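Local coordinates for YjbQ family protein (Aeropyrum pernix, PDB 2P6H) that is of unknown function but belongs to the YjbQ (UPF0047) family and assembles from three protein chains, at residues Phe6-Glu11 / Ile114-Met119; Glu11-Val16 / Asn83-Leu88. One frame throughout, in Å; residues are numbered along the deposited sequence.

Overall arrangement
The chain folds into two antiparallel beta-sheets, and the two contacts, with centres 11 Å apart, sit side by side in it. Interaction 1 lays strand 2-9, at the border of the larger sheet, over strand 113-118, the middle strand of the smaller one. Interaction 2 follows the chain out of strand 2-9, round the turn into strand 15-18, and meets the start of helix 84-93. Along the sequence its two segments lie between those of interaction 1, and E11 belongs to both. Strands 15-18 and 113-118 are neighbours, with E118 N 2.7 Å from Q15 O, while H85 NE2 lies 2.8 Å from M119 O. The 114-119 segment thus touches both the larger sheet and helix 84-93.

Interaction 1. Residues Phe6-Glu11 / Ile114-Met119; sequences FTVKTE and ILFVEM. With SO4 (sulfate ion), chain E.
A bend at chi2 (61°) turns the carboxylate of E118 toward T10, whose own chi1 of 71° sets OG1 between its backbone N and carbonyl carbon. These two side chains join the sheets of a beta-sandwich-like core: strand 2-9 borders the five-stranded sheet, and strand 113-118 runs down the middle of the three-stranded one. The T10 and E118 side chains cross at about a right angle. T10 OG1 lies 2.8 Å from E118 OE2 and also receives the backbone N of R123. The methyl of the same threonine touches both partners, with T10 CG2 3.3 Å from E118 OE2 and 3.9 Å from F116 CE1, which it meets obliquely. The aromatic ring is the apolar half of the contact. V8 CG1 and F116 CG are both anti to their backbone N, and the two side chains slide past each other in opposite directions; V8 CG1 rides over one ring face, offset toward the rim and 4.2 Å from F116 CG. E118 CB lies at the edge of that ring, in its plane.

The buried carboxylate has other partners too: OE2 forms a salt bridge with R125 NE and OE1 accepts the backbone N of D120, while M119 N gives OE1 a weak bond. Such a setting probably favours the charged form. With an alanine here, R125 would probably lose its buried counter-charge and T10 OG1 its neighbour across the sheets, leaving a gap beside T10 where E118 CG and the carboxylate had been. At the edge of strand 2-9 turned away from strand 124-133, a sulfate, probably from the crystallisation liquor, is shared with K22; its O4 accepts K9 N at 3.2 Å, nearly straight at 170°.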
loop_
_atom_site.group_PDB
_atom_site.type_symbol
_atom_site.label_atom_id
_atom_site.label_comp_id
_atom_site.label_asym_id
_atom_site.label_seq_id
_atom_site.Cartn_x
_atom_site.Cartn_y
_atom_site.Cartn_z
ATOM N N PHE A 6 18.474 5.877 -7.592
ATOM C CA PHE A 6 18.720 7.212 -8.093
ATOM C C PHE A 6 18.270 8.209 -7.051
ATOM O O PHE A 6 17.448 7.923 -6.196
ATOM C CB PHE A 6 17.999 7.434 -9.454
ATOM C CG PHE A 6 16.480 7.355 -9.368
ATOM C CD1 PHE A 6 15.748 8.449 -8.916
ATOM C CD2 PHE A 6 15.825 6.222 -9.829
ATOM C CE1 PHE A 6 14.352 8.396 -8.917
ATOM C CE2 PHE A 6 14.425 6.179 -9.825
ATOM C CZ PHE A 6 13.684 7.263 -9.372
ATOM N N THR A 7 18.889 9.409 -7.088
ATOM C CA THR A 7 18.506 10.420 -6.102
ATOM C C THR A 7 17.471 11.355 -6.636
ATOM O O THR A 7 17.324 11.540 -7.838
ATOM C CB THR A 7 19.682 11.302 -5.826
ATOM O OG1 THR A 7 20.107 11.911 -7.047
ATOM C CG2 THR A 7 20.837 10.472 -5.257
ATOM N N VAL A 8 16.732 11.918 -5.670
ATOM C CA VAL A 8 15.670 12.861 -5.970
ATOM C C VAL A 8 15.834 14.021 -5.012
ATOM O O VAL A 8 15.680 13.884 -3.798
ATOM C CB VAL A 8 14.296 12.190 -5.743
ATOM C CG1 VAL A 8 13.184 13.231 -5.944
ATOM C CG2 VAL A 8 14.082 11.043 -6.712
ATOM N N LYS A 9 16.178 15.165 -5.581
ATOM C CA LYS A 9 16.377 16.376 -4.819
ATOM C C LYS A 9 15.058 17.111 -4.695
ATOM O O LYS A 9 14.490 17.590 -5.668
ATOM C CB LYS A 9 17.394 17.249 -5.559
ATOM C CG LYS A 9 17.952 18.368 -4.677
ATOM C CD LYS A 9 17.615 19.760 -5.218
ATOM C CE LYS A 9 18.631 20.824 -4.789
ATOM N NZ LYS A 9 17.983 21.803 -3.918
ATOM N N THR A 10 14.522 17.190 -3.479
ATOM C CA THR A 10 13.265 17.885 -3.303
ATOM C C THR A 10 13.541 19.336 -2.897
ATOM O O THR A 10 14.576 19.663 -2.331
ATOM C CB THR A 10 12.424 17.131 -2.242
ATOM O OG1 THR A 10 13.011 17.330 -0.955
ATOM C CG2 THR A 10 12.412 15.632 -2.553
ATOM N N GLU A 11 12.606 20.221 -3.226
ATOM C CA GLU A 11 12.802 21.651 -3.019
ATOM C C GLU A 11 11.969 22.305 -1.923
ATOM O O GLU A 11 12.340 23.364 -1.414
ATOM C CB GLU A 11 12.563 22.360 -4.351
ATOM C CG GLU A 11 13.209 21.617 -5.511
ATOM C CD GLU A 11 12.328 21.546 -6.748
ATOM O OE1 GLU A 11 11.558 22.498 -7.007
ATOM O OE2 GLU A 11 12.413 20.527 -7.468
ATOM N N ILE A 114 4.790 7.306 -11.666
ATOM C CA ILE A 114 5.437 7.045 -10.389
ATOM C C ILE A 114 5.751 8.360 -9.725
ATOM O O ILE A 114 6.584 9.133 -10.180
ATOM C CB ILE A 114 6.745 6.253 -10.594
ATOM C CG1 ILE A 114 6.447 4.951 -11.342
ATOM C CG2 ILE A 114 7.346 5.882 -9.224
ATOM C CD1 ILE A 114 7.600 4.120 -11.905
ATOM N N LEU A 115 5.088 8.628 -8.610
ATOM C CA LEU A 115 5.271 9.898 -7.928
ATOM C C LEU A 115 5.997 9.805 -6.594
ATOM O O LEU A 115 5.608 9.036 -5.716
ATOM C CB LEU A 115 3.904 10.551 -7.692
ATOM C CG LEU A 115 3.023 10.650 -8.947
ATOM C CD1 LEU A 115 1.661 11.199 -8.595
ATOM C CD2 LEU A 115 3.706 11.544 -9.978
ATOM N N PHE A 116 7.058 10.591 -6.450
ATOM C CA PHE A 116 7.796 10.647 -5.199
ATOM C C PHE A 116 7.036 11.687 -4.380
ATOM O O PHE A 116 6.775 12.795 -4.856
ATOM C CB PHE A 116 9.229 11.140 -5.409
ATOM C CG PHE A 116 10.060 11.098 -4.156
ATOM C CD1 PHE A 116 10.011 12.143 -3.243
ATOM C CD2 PHE A 116 10.874 10.001 -3.878
ATOM C CE1 PHE A 116 10.757 12.102 -2.067
ATOM C CE2 PHE A 116 11.629 9.948 -2.702
ATOM C CZ PHE A 116 11.570 11.001 -1.796
ATOM N N VAL A 117 6.674 11.324 -3.157
ATOM C CA VAL A 117 5.956 12.244 -2.296
ATOM C C VAL A 117 6.818 12.675 -1.131
ATOM O O VAL A 117 7.033 11.940 -0.176
ATOM C CB VAL A 117 4.750 11.515 -1.744
ATOM C CG1 VAL A 117 3.910 12.464 -0.892
ATOM C CG2 VAL A 117 3.901 10.978 -2.882
ATOM N N GLU A 118 7.361 13.889 -1.218
ATOM C CA GLU A 118 8.219 14.451 -0.166
ATOM C C GLU A 118 7.349 15.151 0.882
ATOM O O GLU A 118 6.477 15.956 0.537
ATOM C CB GLU A 118 9.199 15.465 -0.777
ATOM C CG GLU A 118 10.055 16.240 0.223
ATOM C CD GLU A 118 10.953 15.338 1.051
ATOM O OE1 GLU A 118 10.461 14.742 2.035
ATOM O OE2 GLU A 118 12.149 15.214 0.716
ATOM N N MET A 119 7.576 14.846 2.156
ATOM C CA MET A 119 6.796 15.471 3.214
ATOM C C MET A 119 7.681 16.152 4.257
ATOM O O MET A 119 7.182 16.766 5.205
ATOM C CB MET A 119 5.864 14.437 3.859
ATOM C CG MET A 119 4.785 13.974 2.878
ATOM S SD MET A 119 3.769 12.601 3.414
ATOM C CE MET A 119 4.768 11.213 2.882
HETATM S S SO4 E . 17.219 15.882 -9.550
HETATM O O1 SO4 E . 17.414 15.264 -10.820
HETATM O O2 SO4 E . 16.890 17.262 -9.488
HETATM O O3 SO4 E . 18.514 15.684 -8.716
HETATM O O4 SO4 E . 16.207 15.194 -8.772
#

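Interaction 2. Residues Glu11-Val16 / Asn83-Leu88; sequences ERRLQV and NAHAHL. With SO4 (sulfate ion), chain D.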
loop_
_atom_site.group_PDB
_atom_site.type_symbol
_atom_site.label_atom_id
_atom_site.label_comp_id
_atom_site.label_asym_id
_atom_site.label_seq_id
_atom_site.Cartn_x
_atom_site.Cartn_y
_atom_site.Cartn_z
ATOM N N GLU A 11 12.606 20.221 -3.226
ATOM C CA GLU A 11 12.802 21.651 -3.019
ATOM C C GLU A 11 11.969 22.305 -1.923
ATOM O O GLU A 11 12.340 23.364 -1.414
ATOM C CB GLU A 11 12.563 22.360 -4.351
ATOM C CG GLU A 11 13.209 21.617 -5.511
ATOM C CD GLU A 11 12.328 21.546 -6.748
ATOM O OE1 GLU A 11 11.558 22.498 -7.007
ATOM O OE2 GLU A 11 12.413 20.527 -7.468
ATOM N N ARG A 12 10.849 21.681 -1.561
ATOM C CA ARG A 12 9.889 22.191 -0.578
ATOM C C ARG A 12 9.625 21.189 0.558
ATOM O O ARG A 12 9.882 19.998 0.444
ATOM C CB ARG A 12 8.581 22.508 -1.303
ATOM C CG ARG A 12 8.538 23.945 -1.820
ATOM C CD ARG A 12 7.781 24.882 -0.871
ATOM N NE ARG A 12 7.932 24.450 0.520
ATOM C CZ ARG A 12 8.138 25.406 1.445
ATOM N NH1 ARG A 12 8.143 26.681 1.096
ATOM N NH2 ARG A 12 8.419 25.055 2.703
ATOM N N ARG A 13 9.027 21.651 1.653
ATOM C CA ARG A 13 8.658 20.750 2.730
ATOM C C ARG A 13 7.766 19.641 2.197
ATOM O O ARG A 13 8.001 18.459 2.408
ATOM C CB ARG A 13 7.928 21.543 3.820
ATOM C CG ARG A 13 7.706 20.710 5.085
ATOM C CD ARG A 13 6.874 21.446 6.143
ATOM N NE ARG A 13 7.086 20.831 7.460
ATOM C CZ ARG A 13 6.462 21.380 8.521
ATOM N NH1 ARG A 13 5.626 22.390 8.360
ATOM N NH2 ARG A 13 6.751 20.944 9.754
ATOM N N LEU A 14 6.707 20.027 1.495
ATOM C CA LEU A 14 5.782 19.029 0.892
ATOM C C LEU A 14 5.862 19.229 -0.593
ATOM O O LEU A 14 5.724 20.330 -1.108
ATOM C CB LEU A 14 4.258 19.094 1.365
ATOM C CG LEU A 14 4.084 18.703 2.835
ATOM C CD1 LEU A 14 4.445 19.842 3.791
ATOM C CD2 LEU A 14 2.651 18.297 3.177
ATOM N N GLN A 15 6.091 18.139 -1.313
ATOM C CA GLN A 15 6.184 18.241 -2.754
ATOM C C GLN A 15 6.029 16.879 -3.402
ATOM O O GLN A 15 6.512 15.874 -2.890
ATOM C CB GLN A 15 7.531 18.887 -3.118
ATOM C CG GLN A 15 7.974 18.748 -4.571
ATOM C CD GLN A 15 9.314 19.425 -4.852
ATOM O OE1 GLN A 15 10.222 19.400 -4.024
ATOM N NE2 GLN A 15 9.445 20.010 -6.040
ATOM N N VAL A 16 5.316 16.851 -4.520
ATOM C CA VAL A 16 5.114 15.615 -5.262
ATOM C C VAL A 16 5.913 15.738 -6.549
ATOM O O VAL A 16 5.797 16.749 -7.250
ATOM C CB VAL A 16 3.629 15.405 -5.602
ATOM C CG1 VAL A 16 3.472 14.181 -6.491
ATOM C CG2 VAL A 16 2.810 15.258 -4.331
ATOM N N ASN A 83 8.777 16.646 12.311
ATOM C CA ASN A 83 8.234 16.032 11.088
ATOM C C ASN A 83 7.194 14.918 11.353
ATOM O O ASN A 83 7.008 14.003 10.562
ATOM C CB ASN A 83 9.389 15.522 10.199
ATOM C CG ASN A 83 10.332 14.612 10.962
ATOM O OD1 ASN A 83 10.029 14.127 12.048
ATOM N ND2 ASN A 83 11.511 14.381 10.359
ATOM N N ALA A 84 6.473 14.974 12.470
ATOM C CA ALA A 84 5.490 13.940 12.777
ATOM C C ALA A 84 4.534 13.696 11.602
ATOM O O ALA A 84 4.283 12.547 11.216
ATOM C CB ALA A 84 4.695 14.332 14.026
ATOM N N HIS A 85 4.014 14.781 11.034
ATOM C CA HIS A 85 3.077 14.703 9.916
ATOM C C HIS A 85 3.607 13.875 8.742
ATOM O O HIS A 85 2.844 13.162 8.082
ATOM C CB HIS A 85 2.746 16.105 9.405
ATOM C CG HIS A 85 3.869 16.741 8.649
ATOM N ND1 HIS A 85 4.934 17.351 9.276
ATOM C CD2 HIS A 85 4.136 16.793 7.319
ATOM C CE1 HIS A 85 5.809 17.749 8.369
ATOM N NE2 HIS A 85 5.348 17.420 7.171
ATOM N N ALA A 86 4.905 13.986 8.468
ATOM C CA ALA A 86 5.501 13.245 7.353
ATOM C C ALA A 86 5.465 11.735 7.609
ATOM O O ALA A 86 5.200 10.934 6.722
ATOM C CB ALA A 86 6.954 13.717 7.139
ATOM N N HIS A 87 5.748 11.326 8.843
ATOM C CA HIS A 87 5.715 9.913 9.198
ATOM C C HIS A 87 4.287 9.404 8.990
ATOM O O HIS A 87 4.074 8.332 8.429
ATOM C CB HIS A 87 6.125 9.724 10.665
ATOM C CG HIS A 87 7.558 10.069 10.954
ATOM N ND1 HIS A 87 8.590 9.170 10.788
ATOM C CD2 HIS A 87 8.120 11.203 11.441
ATOM C CE1 HIS A 87 9.727 9.733 11.170
ATOM N NE2 HIS A 87 9.469 10.963 11.570
ATOM N N LEU A 88 3.313 10.195 9.434
ATOM C CA LEU A 88 1.909 9.832 9.309
ATOM C C LEU A 88 1.509 9.696 7.832
ATOM O O LEU A 88 0.823 8.743 7.452
ATOM C CB LEU A 88 1.036 10.880 10.011
ATOM C CG LEU A 88 1.312 11.081 11.510
ATOM C CD1 LEU A 88 0.373 12.139 12.050
ATOM C CD2 LEU A 88 1.137 9.765 12.279
HETATM S S SO4 D . 4.963 23.697 2.726
HETATM O O1 SO4 D . 3.980 24.340 1.810
HETATM O O2 SO4 D . 5.843 22.777 1.918
HETATM O O3 SO4 D . 5.807 24.763 3.381
HETATM O O4 SO4 D . 4.250 22.940 3.783
#
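R13 and H85 meet where the turn between strands 2-9 and 15-18 packs against the N-terminal turn of helix 84-93. H85 CE1 sits over one face of the R13 guanidinium, 3.5 Å from NE, but the two planes stand 77° apart, so the groups touch without stacking. L14 adds a looser van der Waals contact, with CD1 4.3 Å from H85 NE2.

The arginine reaches the helix because its chain is extended from CG to NE, and NH2 makes a weak bond to the V82 carbonyl just ahead of the helix. On the imidazole, NE2 is held by the carbonyl of M119, just past strand 113-118. Behind L14 lie V62 and I65 of helix 55-69. Two residues on, H87 ND1 bonds to N51 OD1 of a neighbouring subunit, so the helix also takes part in the assembly.

A sulfate, probably from the crystallisation liquor, sits by the turn: its O2 accepts L14 N at 2.9 Å, R66 NH1 bonds to it too, and R12 NH2 lies 2.7 Å from O3, which sits over its guanidinium face. The turn itself is closed by Q15, whose OE1 takes E11 N in the carbonyl plane at 2.6 Å.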